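Local coordinates for protein putative tagatose-6-phosphate ketose/aldose isomerase (Escherichia coli, PDB 3C3J) that belongs to the SIS-domain family, carrying two SIS domains in one chain and assembling as a dimer, with a function that is still putative, at residues P323-P328 against L343-T348; A8-A11 against T16-E19; L230-L235 against Q290-L295. One frame throughout, in Å; residues are numbered along the deposited sequence.

Contact 1: residues P323-P328 against L343-T348; sequences PHIILP and LMYAQT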
# COMPACT_ATOMS: atom_id res chain seq x y z
N PRO A 323 -26.45 -10.00 -0.68
CA PRO A 323 -25.76 -10.71 -1.75
C PRO A 323 -24.49 -11.37 -1.24
O PRO A 323 -23.74 -10.74 -0.49
CB PRO A 323 -25.42 -9.60 -2.75
CG PRO A 323 -26.53 -8.62 -2.56
CD PRO A 323 -26.81 -8.63 -1.08
N HIS A 324 -24.28 -12.62 -1.62
CA HIS A 324 -23.15 -13.39 -1.16
C HIS A 324 -22.88 -14.58 -2.05
O HIS A 324 -23.78 -15.06 -2.76
CB HIS A 324 -23.37 -13.86 0.28
CG HIS A 324 -24.48 -14.85 0.44
ND1 HIS A 324 -25.81 -14.49 0.44
CD2 HIS A 324 -24.46 -16.19 0.58
CE1 HIS A 324 -26.56 -15.57 0.59
NE2 HIS A 324 -25.76 -16.62 0.67
N ILE A 325 -21.63 -15.04 -2.00
CA ILE A 325 -21.19 -16.22 -2.70
C ILE A 325 -20.49 -17.10 -1.67
O ILE A 325 -19.56 -16.66 -1.01
CB ILE A 325 -20.22 -15.86 -3.85
CG1 ILE A 325 -20.92 -15.03 -4.90
CG2 ILE A 325 -19.62 -17.12 -4.49
CD1 ILE A 325 -19.97 -14.42 -5.90
N ILE A 326 -20.96 -18.33 -1.50
CA ILE A 326 -20.26 -19.30 -0.65
C ILE A 326 -19.38 -20.15 -1.54
O ILE A 326 -19.83 -20.66 -2.55
CB ILE A 326 -21.21 -20.21 0.17
CG1 ILE A 326 -22.22 -19.36 0.97
CG2 ILE A 326 -20.43 -21.15 1.08
CD1 ILE A 326 -21.63 -18.33 1.90
N LEU A 327 -18.10 -20.24 -1.18
CA LEU A 327 -17.15 -21.02 -1.95
C LEU A 327 -17.54 -22.51 -1.97
O LEU A 327 -18.17 -22.99 -1.03
CB LEU A 327 -15.74 -20.87 -1.36
CG LEU A 327 -15.17 -19.45 -1.26
CD1 LEU A 327 -13.81 -19.51 -0.56
CD2 LEU A 327 -15.05 -18.82 -2.65
N PRO A 328 -17.17 -23.23 -3.04
CA PRO A 328 -17.42 -24.68 -3.06
C PRO A 328 -16.87 -25.37 -1.82
O PRO A 328 -15.85 -24.94 -1.30
CB PRO A 328 -16.66 -25.17 -4.31
CG PRO A 328 -16.61 -24.02 -5.18
CD PRO A 328 -16.54 -22.78 -4.29
N LEU A 343 -9.56 -14.55 -6.35
CA LEU A 343 -9.09 -14.08 -7.63
C LEU A 343 -9.88 -14.65 -8.82
O LEU A 343 -10.08 -13.95 -9.80
CB LEU A 343 -7.58 -14.33 -7.79
CG LEU A 343 -6.73 -13.32 -7.00
CD1 LEU A 343 -5.25 -13.70 -7.08
CD2 LEU A 343 -6.94 -11.84 -7.41
N MSE A 344 -10.33 -15.90 -8.72
CA MSE A 344 -11.17 -16.50 -9.77
C MSE A 344 -12.39 -15.63 -10.05
O MSE A 344 -12.71 -15.37 -11.23
CB MSE A 344 -11.62 -17.93 -9.40
CG MSE A 344 -10.50 -18.92 -9.15
SE MSE A 344 -9.26 -19.15 -10.71
CE MSE A 344 -7.82 -17.86 -10.17
N TYR A 345 -13.06 -15.16 -9.00
CA TYR A 345 -14.23 -14.29 -9.15
C TYR A 345 -13.83 -12.92 -9.71
O TYR A 345 -14.46 -12.45 -10.64
CB TYR A 345 -15.02 -14.14 -7.84
CG TYR A 345 -15.58 -15.44 -7.32
CD1 TYR A 345 -16.77 -15.96 -7.83
CD2 TYR A 345 -14.93 -16.14 -6.30
CE1 TYR A 345 -17.28 -17.16 -7.36
CE2 TYR A 345 -15.42 -17.33 -5.83
CZ TYR A 345 -16.60 -17.84 -6.35
OH TYR A 345 -17.09 -19.02 -5.87
N ALA A 346 -12.77 -12.30 -9.15
CA ALA A 346 -12.32 -10.99 -9.59
C ALA A 346 -11.88 -10.96 -11.06
O ALA A 346 -12.19 -10.00 -11.81
CB ALA A 346 -11.18 -10.50 -8.68
N GLN A 347 -11.15 -11.99 -11.49
CA GLN A 347 -10.66 -12.04 -12.88
C GLN A 347 -11.81 -12.17 -13.87
O GLN A 347 -11.88 -11.46 -14.88
CB GLN A 347 -9.70 -13.20 -13.07
CG GLN A 347 -8.37 -13.11 -12.31
CD GLN A 347 -7.63 -14.44 -12.35
OE1 GLN A 347 -8.23 -15.49 -12.61
NE2 GLN A 347 -6.33 -14.43 -12.04
N THR A 348 -12.70 -13.10 -13.56
CA THR A 348 -13.81 -13.41 -14.45
C THR A 348 -14.78 -12.24 -14.43
O THR A 348 -15.27 -11.86 -15.48
CB THR A 348 -14.47 -14.77 -14.11
OG1 THR A 348 -14.97 -14.73 -12.76
CG2 THR A 348 -13.45 -15.89 -14.21

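Contact 2: residues A8-A11 against T16-E19; sequences AAAA and TEEE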
# COMPACT_ATOMS: atom_id res chain seq x y z
N ALA A 8 -12.91 -25.79 -19.82
CA ALA A 8 -14.02 -25.70 -20.76
C ALA A 8 -13.59 -24.82 -21.93
O ALA A 8 -12.54 -24.17 -21.89
CB ALA A 8 -15.25 -25.11 -20.06
N ALA A 9 -14.37 -24.82 -23.00
CA ALA A 9 -14.07 -23.99 -24.15
C ALA A 9 -14.10 -22.51 -23.76
O ALA A 9 -14.93 -22.11 -22.93
CB ALA A 9 -15.10 -24.25 -25.27
N ALA A 10 -13.22 -21.72 -24.35
CA ALA A 10 -13.18 -20.28 -24.15
C ALA A 10 -14.13 -19.57 -25.14
O ALA A 10 -13.70 -18.96 -26.13
CB ALA A 10 -11.75 -19.74 -24.25
N ALA A 11 -15.42 -19.62 -24.83
CA ALA A 11 -16.48 -19.09 -25.72
C ALA A 11 -16.44 -17.57 -25.99
O ALA A 11 -16.99 -17.12 -27.00
CB ALA A 11 -17.85 -19.52 -25.19
N THR A 16 -7.62 -13.95 -22.66
CA THR A 16 -7.79 -13.73 -21.22
C THR A 16 -8.65 -14.85 -20.63
O THR A 16 -8.30 -15.42 -19.59
CB THR A 16 -8.32 -12.30 -20.91
OG1 THR A 16 -7.44 -11.33 -21.50
CG2 THR A 16 -8.37 -12.05 -19.39
N GLU A 17 -9.74 -15.21 -21.31
CA GLU A 17 -10.58 -16.30 -20.82
C GLU A 17 -9.84 -17.63 -20.80
O GLU A 17 -9.94 -18.38 -19.83
CB GLU A 17 -11.87 -16.45 -21.63
CG GLU A 17 -12.71 -17.59 -21.08
CD GLU A 17 -14.00 -17.82 -21.83
OE1 GLU A 17 -14.20 -17.22 -22.92
OE2 GLU A 17 -14.80 -18.64 -21.33
N GLU A 18 -9.10 -17.91 -21.88
CA GLU A 18 -8.28 -19.11 -21.97
C GLU A 18 -7.29 -19.20 -20.80
O GLU A 18 -7.11 -20.25 -20.20
CB GLU A 18 -7.51 -19.11 -23.29
CG GLU A 18 -6.86 -20.46 -23.65
CD GLU A 18 -5.47 -20.68 -23.05
OE1 GLU A 18 -4.70 -19.71 -22.95
OE2 GLU A 18 -5.15 -21.85 -22.69
N GLU A 19 -6.68 -18.06 -20.50
CA GLU A 19 -5.67 -17.95 -19.46
C GLU A 19 -6.27 -18.07 -18.06
O GLU A 19 -5.67 -18.65 -17.15
CB GLU A 19 -4.86 -16.64 -19.69
CG GLU A 19 -3.95 -16.84 -20.95
CD GLU A 19 -3.51 -15.60 -21.68
OE1 GLU A 19 -3.79 -14.44 -21.24
OE2 GLU A 19 -2.86 -15.82 -22.75
O HOH W 1 -17.23 -19.15 -21.93

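Contact 3: residues L230-L235 against Q290-L295; sequences LGSGGL and QYDLDL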
# COMPACT_ATOMS: atom_id res chain seq x y z
N LEU A 230 -12.40 -5.39 -0.63
CA LEU A 230 -11.89 -5.34 0.75
C LEU A 230 -11.39 -6.71 1.21
O LEU A 230 -12.04 -7.74 0.97
CB LEU A 230 -12.96 -4.84 1.73
CG LEU A 230 -13.64 -3.49 1.46
CD1 LEU A 230 -14.79 -3.18 2.43
CD2 LEU A 230 -12.60 -2.36 1.49
N GLY A 231 -10.21 -6.73 1.82
CA GLY A 231 -9.65 -7.96 2.39
C GLY A 231 -8.67 -7.62 3.49
O GLY A 231 -7.93 -6.64 3.38
N SER A 232 -8.65 -8.43 4.55
CA SER A 232 -7.77 -8.17 5.69
C SER A 232 -6.39 -8.76 5.48
O SER A 232 -6.22 -9.78 4.79
CB SER A 232 -8.37 -8.74 7.00
OG SER A 232 -9.56 -8.07 7.38
N GLY A 233 -5.39 -8.11 6.06
CA GLY A 233 -4.03 -8.66 6.03
C GLY A 233 -3.56 -8.77 4.60
O GLY A 233 -3.78 -7.86 3.79
N GLY A 234 -2.99 -9.93 4.25
CA GLY A 234 -2.55 -10.19 2.89
C GLY A 234 -3.65 -10.25 1.83
O GLY A 234 -3.38 -10.06 0.66
N LEU A 235 -4.90 -10.50 2.23
CA LEU A 235 -6.00 -10.45 1.28
C LEU A 235 -6.26 -9.05 0.75
O LEU A 235 -6.94 -8.90 -0.26
CB LEU A 235 -7.29 -11.02 1.86
CG LEU A 235 -7.29 -12.51 2.16
CD1 LEU A 235 -8.60 -12.89 2.88
CD2 LEU A 235 -7.06 -13.36 0.89
N GLN A 290 -13.71 -12.25 12.29
CA GLN A 290 -14.61 -11.50 13.16
C GLN A 290 -14.66 -10.02 12.75
O GLN A 290 -15.72 -9.42 12.71
CB GLN A 290 -14.16 -11.63 14.60
CG GLN A 290 -14.14 -13.05 15.09
CD GLN A 290 -13.60 -13.11 16.47
OE1 GLN A 290 -12.37 -13.01 16.68
NE2 GLN A 290 -14.49 -13.17 17.44
N TYR A 291 -13.51 -9.47 12.40
CA TYR A 291 -13.41 -8.08 12.00
C TYR A 291 -14.04 -7.86 10.63
O TYR A 291 -14.71 -6.85 10.40
CB TYR A 291 -11.95 -7.63 12.00
CG TYR A 291 -11.35 -7.57 13.40
CD1 TYR A 291 -11.45 -6.42 14.17
CD2 TYR A 291 -10.71 -8.67 13.95
CE1 TYR A 291 -10.92 -6.37 15.44
CE2 TYR A 291 -10.19 -8.64 15.21
CZ TYR A 291 -10.30 -7.49 15.96
OH TYR A 291 -9.77 -7.44 17.22
N ASP A 292 -13.80 -8.81 9.72
CA ASP A 292 -14.42 -8.78 8.38
C ASP A 292 -15.94 -8.78 8.47
O ASP A 292 -16.61 -8.01 7.79
CB ASP A 292 -13.98 -9.95 7.52
CG ASP A 292 -12.47 -9.95 7.24
OD1 ASP A 292 -11.81 -8.91 7.45
OD2 ASP A 292 -11.96 -11.00 6.83
N LEU A 293 -16.48 -9.64 9.32
CA LEU A 293 -17.92 -9.75 9.46
C LEU A 293 -18.56 -8.53 10.17
O LEU A 293 -19.66 -8.13 9.82
CB LEU A 293 -18.26 -11.06 10.14
CG LEU A 293 -18.00 -12.35 9.36
CD1 LEU A 293 -18.47 -13.51 10.20
CD2 LEU A 293 -18.73 -12.35 8.01
N ASP A 294 -17.88 -7.93 11.15
CA ASP A 294 -18.36 -6.67 11.74
C ASP A 294 -18.44 -5.54 10.73
O ASP A 294 -19.40 -4.78 10.73
CB ASP A 294 -17.45 -6.23 12.86
CG ASP A 294 -17.55 -7.11 14.06
OD1 ASP A 294 -18.53 -7.89 14.17
OD2 ASP A 294 -16.62 -7.00 14.89
N LEU A 295 -17.43 -5.42 9.88
CA LEU A 295 -17.47 -4.44 8.80
C LEU A 295 -18.58 -4.74 7.76
O LEU A 295 -19.32 -3.84 7.33
CB LEU A 295 -16.09 -4.27 8.11
CG LEU A 295 -16.43 -3.21 7.03
CD1 LEU A 295 -16.15 -1.79 7.43
CD2 LEU A 295 -16.01 -3.55 5.62
O HOH W 2 -10.27 -10.74 4.91

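Contact 1: residues P323-P328 against L343-T348
I325 and L327 receive the ring of Y345, and nearly all of this contact is apolar. I325 carries the larger share of the strand side. Its CG2 lies 3.6 Å from Y345 CZ, and it approaches the ring obliquely. CG1 is anti to the carbonyl carbon (chi1 -64°), which puts CG2 anti to the backbone N and near the hydroxyl end of the ring, with the second methyl further back. There I325 CD1 lies 4.0 Å from Y345 CD1. I325 and Y345 run antiparallel, one alongside the other, and I325 touches the ring along its length.

L327 comes differently. Its CB does not aim at the helix, but the end of the side chain swings nearer. L327 CD2 reaches the edge of the ring, near its plane, and lies 3.5 Å from Y345 CE2.

The parallel five-stranded sheet of this SIS domain ends at strand 324-326, which pairs through I325 with A310 and A312 of strand 307-312. Helix 335-356 packs on the sheet beside this edge strand. Y345 also touches I311 on the neighbouring strand and I207 of helix 198-210, so its ring is buried between sheet and helices.

The phenol oxygen is the polar part of the contact. Y345 OH sits among carbons here: I325 CG2 is 3.5 Å from Y345 OH, and P328 CD is more distant, 4.1 Å from Y345 OH. P328 itself is held by its carbonyl, which accepts a hydrogen bond from R203 NE. At the other end of this segment R300 NH2 bonds to P323 O.

Contact 2: residues A8-A11 against T16-E19
E17 lays its carboxylate against the backbone of A10, and this is the tight part of the contact. The glutamate is fully extended: CG is anti to the backbone N (chi1 -180°), and chi2 of -179° carries CD straight on. The carboxylate therefore reaches out from the helix to the preceding loop. E17 OE1 comes within 3.2 Å of A10 C. E17 CD is 3.5 Å from A10 CA. The methylene follows the same path, with E17 CG 3.9 Å from A10 CB. That methyl points at the helix and lies 4.0 Å from E18 N.

A10 is the centre of an inverse gamma turn. A weak hydrogen bond from A11 N to A9 O closes it. E17 OE1 is also 3.3 Å from A11 N, but the angle is poor and this is not a hydrogen bond. The acid finds its firmer partners nearby: T12 OG1 is hydrogen-bonded to E17 OE1, and R21 NE makes a salt bridge with E17 OE2. These partners probably help to hold the carboxylate in place and favour its charged form.

The outer side is looser. One water donates to E17 OE2 at 2.6 Å and takes a weak bond from A11 N at 3.5 Å. A9 and A11 turn their methyls away from the helix and are exposed. E18 adds little, because the end of its side chain leads off.

The arrangement folds the N-terminal loop back on helix 15-21. That helix in turn rests on helix 335-356, where T16 and E17 touch L351, while E17 also packs on F214.

Contact 3: residues L230-L235 against Q290-L295
In the second SIS domain, the turn that follows strand 226-231 meets helix 288-302 through S232 and D292. S232 OG donates to D292 OD1. The modelled separation of S232 OG and D292 OD1 is 2.4 Å, so short that its exact value is doubtful. A second, water-mediated link runs alongside. The water accepts from S232 N at 2.8 Å and donates to D292 OD2 at 2.6 Å. D292 OD2 also takes a hydrogen bond from S283 N, so both carboxylate oxygens have donors. Together they probably fix the rotation of the group.

The fold is a parallel sheet covered by helices, and this strand is followed by helix 235-249. Between them lies a type II' turn from S232 to L235, closed by a bond from L235 N to S232 O, with G233 at a positive phi of 61°.

About one turn further along the helix, L295 makes the apolar part. L230 CD1 meets L295 CD2 at 3.4 Å, tighter than usual for two carbons. The side chains cross at about a right angle. L295 has CG anti to its backbone N (chi1 179°), which directs the branch at the strand. Its unusual chi2 of 94° goes with the tight pair and may mark strain or doubtful modelling. N94 of the second subunit packs on S232, and the backbone N of H380 of that subunit is hydrogen-bonded to Y291 OH.

How the contacts relate
From the N terminus, contact 2 comes first. It closes a short loop by turning residues 8-11 back on helix 15-21. Contact 3 follows much later and spans more than fifty residues, joining strand 226-231 to helix 288-302. Contact 1 closes last, from edge strand 324-326 to helix 335-356. The three lie in series; none nests in or crosses another. Contacts 1 and 3 reach the same parallel sheet, with centres about 16 Å apart. Contact 2 lies about 17 Å from contact 1, centre to centre. Helix 335-356 relates all three: it supplies Y345, meets helix 15-21 through L351, and touches L235, in the first segment of contact 3.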